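Local coordinates for GTPase activator-like protein (Chaetomium thermophilum, PDB 6SSH), which probably acts as a GTPase activator, the chain here being the TSC2-type Rap/Ran-GAP domain of a longer protein, at residues A[5-10]-A[74-79]; A[13-18]-A[111-116]; A[104-109]-A[127-132]. All coordinates share one frame; numbering follows the deposited sequence.

Interaction 1: A[5-10]-A[74-79]; sequences VGVIYI and IVFHVT
V5 and F76 are paired on neighbouring parallel strands, their side chains side by side and pointing the same way, with V5 CB 3.9 Å from F76 CD2. V7 CG2 reaches the same ring atom, at 3.8 Å, from the next position on this side of the sheet. F76 CG lies anti to the carbonyl carbon and beside the backbone N (chi1 -66°), which brings the ring back toward I74, whose CG2 sits 3.7 Å above one face, offset toward the rim. Helix 28-37 closes over this apolar group through Y30, L34 and L37. Beneath it the backbone bonds are short: H77 N reaches V5 O at 2.8 Å, and V7 N returns to H77 O.

The far end is looser, though still buried. The strand ends at V78, and T79 N makes one last bond to V7 O at 3.0 Å. Water 1 takes the place of a further strand partner, donating to V7 O at 2.8 Å, accepting from Y9 N at 3.1 Å and meeting T79 OG1 at 2.9 Å. Two donors thus grip V7 O, and one water serves V7 O and Y9 N where the strands part: hydrophobic packing gives way to water-mediated polarity.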
loop_
_atom_site.group_PDB
_atom_site.type_symbol
_atom_site.label_atom_id
_atom_site.label_comp_id
_atom_site.label_asym_id
_atom_site.label_seq_id
_atom_site.Cartn_x
_atom_site.Cartn_y
_atom_site.Cartn_z
ATOM N N VAL A 5 -1.456 -5.574 -4.402
ATOM C CA VAL A 5 -0.556 -4.911 -3.518
ATOM C C VAL A 5 -1.331 -4.051 -2.524
ATOM O O VAL A 5 -2.148 -3.227 -2.931
ATOM C CB VAL A 5 0.438 -4.054 -4.323
ATOM C CG1 VAL A 5 1.341 -3.254 -3.412
ATOM C CG2 VAL A 5 1.309 -4.889 -5.286
ATOM N N GLY A 6 -1.079 -4.199 -1.239
ATOM C CA GLY A 6 -1.758 -3.389 -0.263
ATOM C C GLY A 6 -1.238 -1.982 -0.174
ATOM O O GLY A 6 -0.044 -1.716 -0.552
ATOM N N VAL A 7 -2.033 -1.040 0.281
ATOM C CA VAL A 7 -1.602 0.308 0.551
ATOM C C VAL A 7 -2.252 0.711 1.842
ATOM O O VAL A 7 -3.505 0.728 1.949
ATOM C CB VAL A 7 -1.995 1.337 -0.528
ATOM C CG1 VAL A 7 -1.421 2.690 -0.178
ATOM C CG2 VAL A 7 -1.546 0.869 -1.915
ATOM N N ILE A 8 -1.440 1.007 2.834
ATOM C CA ILE A 8 -1.898 1.223 4.212
ATOM C C ILE A 8 -1.436 2.549 4.767
ATOM O O ILE A 8 -0.206 2.768 4.859
ATOM C CB ILE A 8 -1.370 0.130 5.144
ATOM C CG1 ILE A 8 -1.704 -1.282 4.616
ATOM C CG2 ILE A 8 -1.931 0.325 6.552
ATOM C CD1 ILE A 8 -0.885 -2.402 5.261
ATOM N N TYR A 9 -2.325 3.453 5.129
ATOM C CA TYR A 9 -2.000 4.738 5.741
ATOM C C TYR A 9 -1.966 4.622 7.249
ATOM O O TYR A 9 -2.945 4.152 7.860
ATOM C CB TYR A 9 -3.054 5.799 5.357
ATOM C CG TYR A 9 -2.730 7.153 5.936
ATOM C CD1 TYR A 9 -1.763 7.969 5.354
ATOM C CD2 TYR A 9 -3.326 7.625 7.088
ATOM C CE1 TYR A 9 -1.428 9.184 5.897
ATOM C CE2 TYR A 9 -3.000 8.852 7.642
ATOM C CZ TYR A 9 -2.035 9.653 7.058
ATOM O OH TYR A 9 -1.736 10.852 7.635
ATOM N N ILE A 10 -0.854 5.051 7.841
ATOM C CA ILE A 10 -0.691 5.112 9.295
ATOM C C ILE A 10 -0.739 6.558 9.760
ATOM O O ILE A 10 0.083 7.365 9.316
ATOM C CB ILE A 10 0.590 4.443 9.775
ATOM C CG1 ILE A 10 0.742 3.049 9.176
ATOM C CG2 ILE A 10 0.599 4.456 11.283
ATOM C CD1 ILE A 10 1.994 2.319 9.626
ATOM N N ILE A 74 -1.955 -4.340 -11.887
ATOM C CA ILE A 74 -1.878 -4.338 -10.421
ATOM C C ILE A 74 -3.190 -3.787 -9.917
ATOM O O ILE A 74 -3.603 -2.708 -10.297
ATOM C CB ILE A 74 -0.751 -3.422 -9.849
ATOM C CG1 ILE A 74 0.556 -3.720 -10.517
ATOM C CG2 ILE A 74 -0.691 -3.534 -8.338
ATOM C CD1 ILE A 74 1.639 -2.647 -10.135
ATOM N N VAL A 75 -3.826 -4.501 -8.980
ATOM C CA VAL A 75 -4.950 -3.994 -8.212
ATOM C C VAL A 75 -4.403 -3.655 -6.841
ATOM O O VAL A 75 -3.797 -4.531 -6.173
ATOM C CB VAL A 75 -6.069 -5.012 -8.091
ATOM C CG1 VAL A 75 -7.187 -4.480 -7.199
ATOM C CG2 VAL A 75 -6.623 -5.350 -9.457
ATOM N N PHE A 76 -4.583 -2.408 -6.419
ATOM C CA PHE A 76 -4.169 -2.008 -5.064
ATOM C C PHE A 76 -5.316 -2.266 -4.090
ATOM O O PHE A 76 -6.513 -2.112 -4.425
ATOM C CB PHE A 76 -3.735 -0.544 -5.041
ATOM C CG PHE A 76 -2.471 -0.314 -5.856
ATOM C CD1 PHE A 76 -2.569 0.171 -7.146
ATOM C CD2 PHE A 76 -1.222 -0.705 -5.360
ATOM C CE1 PHE A 76 -1.411 0.351 -7.925
ATOM C CE2 PHE A 76 -0.083 -0.513 -6.125
ATOM C CZ PHE A 76 -0.207 -0.004 -7.408
ATOM N N HIS A 77 -4.929 -2.698 -2.897
ATOM C CA HIS A 77 -5.870 -2.935 -1.796
ATOM C C HIS A 77 -5.644 -1.832 -0.805
ATOM O O HIS A 77 -4.731 -1.912 0.023
ATOM C CB HIS A 77 -5.670 -4.274 -1.134
ATOM C CG HIS A 77 -5.923 -5.448 -2.006
ATOM N ND1 HIS A 77 -5.314 -6.664 -1.780
ATOM C CD2 HIS A 77 -6.831 -5.649 -3.000
ATOM C CE1 HIS A 77 -5.813 -7.560 -2.623
ATOM N NE2 HIS A 77 -6.748 -6.966 -3.376
ATOM N N VAL A 78 -6.395 -0.756 -0.913
ATOM C CA VAL A 78 -6.121 0.505 -0.218
ATOM C C VAL A 78 -7.029 0.542 1.029
ATOM O O VAL A 78 -8.233 0.714 0.901
ATOM C CB VAL A 78 -6.375 1.712 -1.086
ATOM C CG1 VAL A 78 -5.974 2.974 -0.355
ATOM C CG2 VAL A 78 -5.583 1.569 -2.435
ATOM N N THR A 79 -6.473 0.378 2.201
ATOM C CA THR A 79 -7.317 0.217 3.398
ATOM C C THR A 79 -8.156 1.455 3.626
ATOM O O THR A 79 -9.285 1.311 4.071
ATOM C CB THR A 79 -6.506 -0.236 4.605
ATOM O OG1 THR A 79 -5.456 0.705 4.859
ATOM C CG2 THR A 79 -5.935 -1.624 4.374
HETATM O O HOH W 1 -4.708 2.969 3.163
#

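Interaction 2: A[13-18]-A[111-116]; sequences GQTHET and SGKPFR. With EDO (1,2-ethanediol), chain D; EDO (1,2-ethanediol), chain G.
The ring of F115 is approached at a slant by O2 of the 1,2-ethanediol of chain D, 3.3 Å from CD1, and the other end of that diol reaches across to Q14, whose carbonyl O accepts from O1 at 2.7 Å. R116 N completes the diol bridge with a nearly straight bond to O2 (2.9 Å). Two other flat groups are held within their own segments: P114 CB lies over the centre of one face of the R116 guanidinium, and T18 CA sits in plane at the edge of the H16 ring. H16 is also the N-cap of helix 17-21, its ND1 accepting from T18 N.

Direct contact between 13-18 and 111-116 is slight. One backbone bond, G13 N to S111 O, spans 2.9 Å and is almost linear at 175°. Beside it Q14 O rests on S111 CB, and the extended K113 chain (chi2 172°) carries CD across T15 CG2 at 3.6 Å. S111 OG accepts from K113 N, forming an ST turn, and is also hydrogen-bonded to N109 OD1. A second diol, of chain G, donates from O1 to G13 O at 3.1 Å. Two loops at the C-terminal ends of adjacent central strands are therefore joined by one backbone hydrogen bond and a little aliphatic packing; the chain D diol, probably from the crystallisation liquor, bridges Q14 O and R116 N where few direct bonds form.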
loop_
_atom_site.group_PDB
_atom_site.type_symbol
_atom_site.label_atom_id
_atom_site.label_comp_id
_atom_site.label_asym_id
_atom_site.label_seq_id
_atom_site.Cartn_x
_atom_site.Cartn_y
_atom_site.Cartn_z
ATOM N N GLY A 13 0.755 9.002 15.614
ATOM C CA GLY A 13 0.557 8.373 16.896
ATOM C C GLY A 13 0.184 6.900 16.886
ATOM O O GLY A 13 0.224 6.261 17.914
ATOM N N GLN A 14 -0.250 6.360 15.746
ATOM C CA GLN A 14 -0.721 4.983 15.717
ATOM C C GLN A 14 0.396 3.972 15.708
ATOM O O GLN A 14 1.487 4.251 15.149
ATOM C CB GLN A 14 -1.596 4.742 14.467
ATOM C CG GLN A 14 -2.872 5.554 14.464
ATOM C CD GLN A 14 -3.742 5.299 13.250
ATOM O OE1 GLN A 14 -3.295 4.996 12.138
ATOM N NE2 GLN A 14 -5.039 5.336 13.505
ATOM N N THR A 15 0.158 2.843 16.376
ATOM C CA THR A 15 1.150 1.812 16.566
ATOM C C THR A 15 0.641 0.418 16.287
ATOM O O THR A 15 1.448 -0.477 16.072
ATOM C CB THR A 15 1.717 1.837 18.007
ATOM O OG1 THR A 15 0.667 1.634 18.923
ATOM C CG2 THR A 15 2.419 3.170 18.304
ATOM N N HIS A 16 -0.692 0.234 16.283
ATOM C CA HIS A 16 -1.280 -1.121 16.272
ATOM C C HIS A 16 -2.141 -1.334 15.057
ATOM O O HIS A 16 -2.818 -0.426 14.592
ATOM C CB HIS A 16 -2.144 -1.338 17.537
ATOM C CG HIS A 16 -2.627 -2.746 17.732
ATOM N ND1 HIS A 16 -3.773 -3.257 17.141
ATOM C CD2 HIS A 16 -2.151 -3.735 18.529
ATOM C CE1 HIS A 16 -3.948 -4.510 17.525
ATOM N NE2 HIS A 16 -2.986 -4.821 18.386
ATOM N N GLU A 17 -2.116 -2.555 14.533
ATOM C CA GLU A 17 -2.852 -2.886 13.312
ATOM C C GLU A 17 -4.310 -2.456 13.340
ATOM O O GLU A 17 -4.792 -1.931 12.336
ATOM C CB GLU A 17 -2.776 -4.393 13.153
ATOM C CG GLU A 17 -3.769 -5.124 12.331
ATOM C CD GLU A 17 -3.256 -6.585 12.253
ATOM O OE1 GLU A 17 -3.196 -7.340 13.263
ATOM O OE2 GLU A 17 -2.773 -6.844 11.217
ATOM N N THR A 18 -5.047 -2.741 14.395
ATOM C CA THR A 18 -6.486 -2.570 14.366
ATOM C C THR A 18 -6.849 -1.103 14.173
ATOM O O THR A 18 -7.664 -0.754 13.328
ATOM C CB THR A 18 -7.112 -3.203 15.630
ATOM O OG1 THR A 18 -6.590 -4.535 15.763
ATOM C CG2 THR A 18 -8.609 -3.272 15.527
ATOM N N SER A 111 3.052 8.075 11.166
ATOM C CA SER A 111 2.898 7.907 12.605
ATOM C C SER A 111 3.787 8.791 13.451
ATOM O O SER A 111 3.484 9.005 14.596
ATOM C CB SER A 111 3.193 6.480 13.034
ATOM O OG SER A 111 4.559 6.164 12.943
ATOM N N GLY A 112 4.913 9.212 12.888
ATOM C CA GLY A 112 5.943 9.939 13.644
ATOM C C GLY A 112 6.886 9.004 14.365
ATOM O O GLY A 112 7.771 9.465 15.115
ATOM N N LYS A 113 6.731 7.712 14.162
ATOM C CA LYS A 113 7.506 6.661 14.805
ATOM C C LYS A 113 8.117 5.767 13.736
ATOM O O LYS A 113 7.623 5.691 12.597
ATOM C CB LYS A 113 6.610 5.832 15.729
ATOM C CG LYS A 113 5.824 6.662 16.760
ATOM C CD LYS A 113 4.804 5.814 17.530
ATOM C CE LYS A 113 4.014 6.638 18.561
ATOM N NZ LYS A 113 4.866 7.102 19.695
ATOM N N PRO A 114 9.159 5.028 14.076
ATOM C CA PRO A 114 9.708 4.093 13.098
ATOM C C PRO A 114 8.710 2.974 12.842
ATOM O O PRO A 114 8.043 2.475 13.757
ATOM C CB PRO A 114 10.951 3.535 13.805
ATOM C CG PRO A 114 11.295 4.556 14.780
ATOM C CD PRO A 114 10.002 5.110 15.289
ATOM N N PHE A 115 8.610 2.578 11.580
ATOM C CA PHE A 115 7.680 1.491 11.268
ATOM C C PHE A 115 8.181 0.165 11.796
ATOM O O PHE A 115 9.346 -0.196 11.538
ATOM C CB PHE A 115 7.491 1.376 9.754
ATOM C CG PHE A 115 6.579 0.239 9.369
ATOM C CD1 PHE A 115 5.215 0.270 9.651
ATOM C CD2 PHE A 115 7.076 -0.906 8.777
ATOM C CE1 PHE A 115 4.385 -0.802 9.344
ATOM C CE2 PHE A 115 6.227 -1.953 8.473
ATOM C CZ PHE A 115 4.905 -1.899 8.765
ATOM N N ARG A 116 7.354 -0.550 12.533
ATOM C CA ARG A 116 7.735 -1.844 13.091
ATOM C C ARG A 116 7.347 -2.948 12.118
ATOM O O ARG A 116 6.183 -3.012 11.653
ATOM C CB ARG A 116 7.044 -2.092 14.433
ATOM C CG ARG A 116 7.371 -1.038 15.463
ATOM C CD ARG A 116 8.861 -0.834 15.567
ATOM N NE ARG A 116 9.244 0.184 16.530
ATOM C CZ ARG A 116 10.504 0.548 16.742
ATOM N NH1 ARG A 116 11.472 -0.030 16.051
ATOM N NH2 ARG A 116 10.789 1.479 17.646
HETATM C C1 EDO D . 4.267 2.749 13.642
HETATM O O1 EDO D . 3.995 3.154 14.977
HETATM C C2 EDO D . 3.709 1.357 13.511
HETATM O O2 EDO D . 4.664 0.516 12.904
HETATM C C1 EDO G . -1.944 3.557 19.946
HETATM O O1 EDO G . -1.240 4.777 20.254
HETATM C C2 EDO G . -2.709 2.926 21.119
HETATM O O2 EDO G . -3.986 3.544 21.352
#

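Interaction 3: A[104-109]-A[127-132]; sequences VNIVWN and VYIVIT
W108 swings CG opposite its backbone nitrogen (chi1 -173°), and I131 CG2 does the same, which carries the branch methyl of the isoleucine over the face of the indole. CG2 stands 3.9 Å from the centroid of the six-membered ring and 16° off its normal, a CH-pi contact. I131 CD1 spans from the indole, at W108 CE3, to I106 CG2, 3.8 Å away, and V104 CG1 continues the row against I129 CD1 at 4.0 Å. Helix 183-201 covers this side of the sheet, touching V104, I106 and W108, while Y9, Y30 and F33 gather round the indole.

On the other side N105 and Y128 run alongside each other, their amide and ring planes 27° apart, and N105 CB lies 3.8 Å from Y128 CD2. V107 CG2 comes obliquely to the same ring atom, and F115 and F117 add further aromatic neighbours to the tyrosine.

Five parallel-sheet bonds join the backbones in strict alternation, from N105 N to V127 O at one end to N109 N to I131 O at the other. V127 O has a second donor, water 2, at 2.8 Å; that water accepts from N105 ND2 at 2.9 Å, so the asparagine side chain is tied to the neighbouring strand as well as to I99 O. At the opposite end N109 lies alongside T132, but its amide serves the following loop, OD1 bonding with S111 OG and ND2 with K113 O. The chemistry implies a pairing whose two faces both pack apolar groups, while N105 and N109 at opposite ends add polar links to a water, to I99 O and to the loop that follows the strand.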
loop_
_atom_site.group_PDB
_atom_site.type_symbol
_atom_site.label_atom_id
_atom_site.label_comp_id
_atom_site.label_asym_id
_atom_site.label_seq_id
_atom_site.Cartn_x
_atom_site.Cartn_y
_atom_site.Cartn_z
ATOM N N VAL A 104 3.167 -8.231 -0.793
ATOM C CA VAL A 104 3.747 -6.895 -0.814
ATOM C C VAL A 104 2.713 -5.880 -0.359
ATOM O O VAL A 104 1.585 -5.891 -0.862
ATOM C CB VAL A 104 4.207 -6.540 -2.245
ATOM C CG1 VAL A 104 4.847 -5.187 -2.263
ATOM C CG2 VAL A 104 5.164 -7.636 -2.762
ATOM N N ASN A 105 3.118 -4.986 0.559
ATOM C CA ASN A 105 2.304 -3.883 1.040
ATOM C C ASN A 105 3.094 -2.605 1.063
ATOM O O ASN A 105 4.236 -2.616 1.525
ATOM C CB ASN A 105 1.730 -4.187 2.465
ATOM C CG ASN A 105 0.647 -5.217 2.442
ATOM O OD1 ASN A 105 -0.467 -4.922 2.041
ATOM N ND2 ASN A 105 0.945 -6.391 2.821
ATOM N N ILE A 106 2.497 -1.564 0.596
ATOM C CA ILE A 106 2.997 -0.193 0.660
ATOM C C ILE A 106 2.470 0.432 1.917
ATOM O O ILE A 106 1.220 0.349 2.176
ATOM C CB ILE A 106 2.569 0.595 -0.573
ATOM C CG1 ILE A 106 3.145 -0.049 -1.823
ATOM C CG2 ILE A 106 2.938 2.079 -0.450
ATOM C CD1 ILE A 106 2.463 0.389 -3.105
ATOM N N VAL A 107 3.300 1.062 2.739
ATOM C CA VAL A 107 2.910 1.679 3.979
ATOM C C VAL A 107 3.217 3.158 3.944
ATOM O O VAL A 107 4.395 3.526 3.701
ATOM C CB VAL A 107 3.674 1.039 5.155
ATOM C CG1 VAL A 107 3.329 1.704 6.487
ATOM C CG2 VAL A 107 3.357 -0.443 5.255
ATOM N N TRP A 108 2.253 4.026 4.076
ATOM C CA TRP A 108 2.471 5.467 4.184
ATOM C C TRP A 108 2.534 5.772 5.668
ATOM O O TRP A 108 1.514 5.803 6.364
ATOM C CB TRP A 108 1.377 6.240 3.461
ATOM C CG TRP A 108 1.703 7.721 3.438
ATOM C CD1 TRP A 108 1.726 8.586 4.473
ATOM C CD2 TRP A 108 2.135 8.478 2.271
ATOM N NE1 TRP A 108 2.121 9.854 4.048
ATOM C CE2 TRP A 108 2.342 9.795 2.688
ATOM C CE3 TRP A 108 2.291 8.165 0.938
ATOM C CZ2 TRP A 108 2.761 10.810 1.801
ATOM C CZ3 TRP A 108 2.694 9.152 0.047
ATOM C CH2 TRP A 108 2.931 10.460 0.494
ATOM N N ASN A 109 3.751 5.902 6.193
ATOM C CA ASN A 109 3.967 6.027 7.615
ATOM C C ASN A 109 3.954 7.480 8.072
ATOM O O ASN A 109 4.997 8.149 8.109
ATOM C CB ASN A 109 5.260 5.351 8.009
ATOM C CG ASN A 109 5.503 5.454 9.505
ATOM O OD1 ASN A 109 4.578 5.623 10.286
ATOM N ND2 ASN A 109 6.787 5.369 9.899
ATOM N N VAL A 127 7.194 -8.353 2.190
ATOM C CA VAL A 127 7.840 -7.070 1.901
ATOM C C VAL A 127 6.926 -5.933 2.255
ATOM O O VAL A 127 5.733 -5.968 1.863
ATOM C CB VAL A 127 8.147 -6.942 0.356
ATOM C CG1 VAL A 127 8.827 -5.583 0.048
ATOM C CG2 VAL A 127 9.045 -8.099 -0.124
ATOM N N TYR A 128 7.463 -4.917 2.926
ATOM C CA TYR A 128 6.813 -3.629 3.128
ATOM C C TYR A 128 7.664 -2.558 2.438
ATOM O O TYR A 128 8.896 -2.490 2.620
ATOM C CB TYR A 128 6.659 -3.271 4.611
ATOM C CG TYR A 128 5.781 -4.248 5.361
ATOM C CD1 TYR A 128 6.346 -5.171 6.226
ATOM C CD2 TYR A 128 4.402 -4.287 5.121
ATOM C CE1 TYR A 128 5.596 -6.062 6.911
ATOM C CE2 TYR A 128 3.628 -5.209 5.803
ATOM C CZ TYR A 128 4.235 -6.088 6.651
ATOM O OH TYR A 128 3.495 -7.058 7.372
ATOM N N ILE A 129 7.036 -1.737 1.629
ATOM C CA ILE A 129 7.627 -0.554 0.995
ATOM C C ILE A 129 7.186 0.617 1.809
ATOM O O ILE A 129 5.983 0.966 1.780
ATOM C CB ILE A 129 7.232 -0.410 -0.454
ATOM C CG1 ILE A 129 7.719 -1.600 -1.259
ATOM C CG2 ILE A 129 7.765 0.902 -1.046
ATOM C CD1 ILE A 129 7.036 -1.802 -2.538
ATOM N N VAL A 130 8.038 1.167 2.661
ATOM C CA VAL A 130 7.653 2.142 3.678
ATOM C C VAL A 130 7.986 3.554 3.219
ATOM O O VAL A 130 9.163 3.849 2.908
ATOM C CB VAL A 130 8.299 1.853 5.000
ATOM C CG1 VAL A 130 7.791 2.798 6.013
ATOM C CG2 VAL A 130 8.086 0.405 5.432
ATOM N N ILE A 131 7.016 4.431 3.134
ATOM C CA ILE A 131 7.112 5.833 2.707
ATOM C C ILE A 131 7.007 6.666 3.960
ATOM O O ILE A 131 5.998 6.590 4.650
ATOM C CB ILE A 131 5.991 6.225 1.746
ATOM C CG1 ILE A 131 6.050 5.387 0.485
ATOM C CG2 ILE A 131 6.026 7.730 1.450
ATOM C CD1 ILE A 131 4.780 5.397 -0.378
ATOM N N THR A 132 7.985 7.486 4.281
ATOM C CA THR A 132 7.943 8.336 5.458
ATOM C C THR A 132 8.234 9.760 5.028
ATOM O O THR A 132 9.382 10.039 4.626
ATOM C CB THR A 132 8.985 7.897 6.487
ATOM O OG1 THR A 132 8.835 6.498 6.748
ATOM C CG2 THR A 132 8.816 8.616 7.782
HETATM O O HOH W 2 3.647 -7.434 3.031
#

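Interactions 1 and 3 belong to the core and share one mixed sheet: strand 2-10 is flanked by 73-78 and 104-109, and 127-134 lies beyond. Backbone bonds from G6 and I8 to I106 fuse the two contacts, whose centres are 9 Å apart, into four consecutive parallel strands. Interaction 2 sits about 15 Å from the centre of the chain, where the segments following strands 2-10 and 104-109 meet. It rests on the sheet through I10, which packs on S111 and F115, while F115 also touches V107 and V130. Regular backbone bonding and branched aliphatic packing thus mark the interior; the partly buried loop contact has a single backbone bond and slight aliphatic packing, with diols probably from the crystallisation liquor beside it.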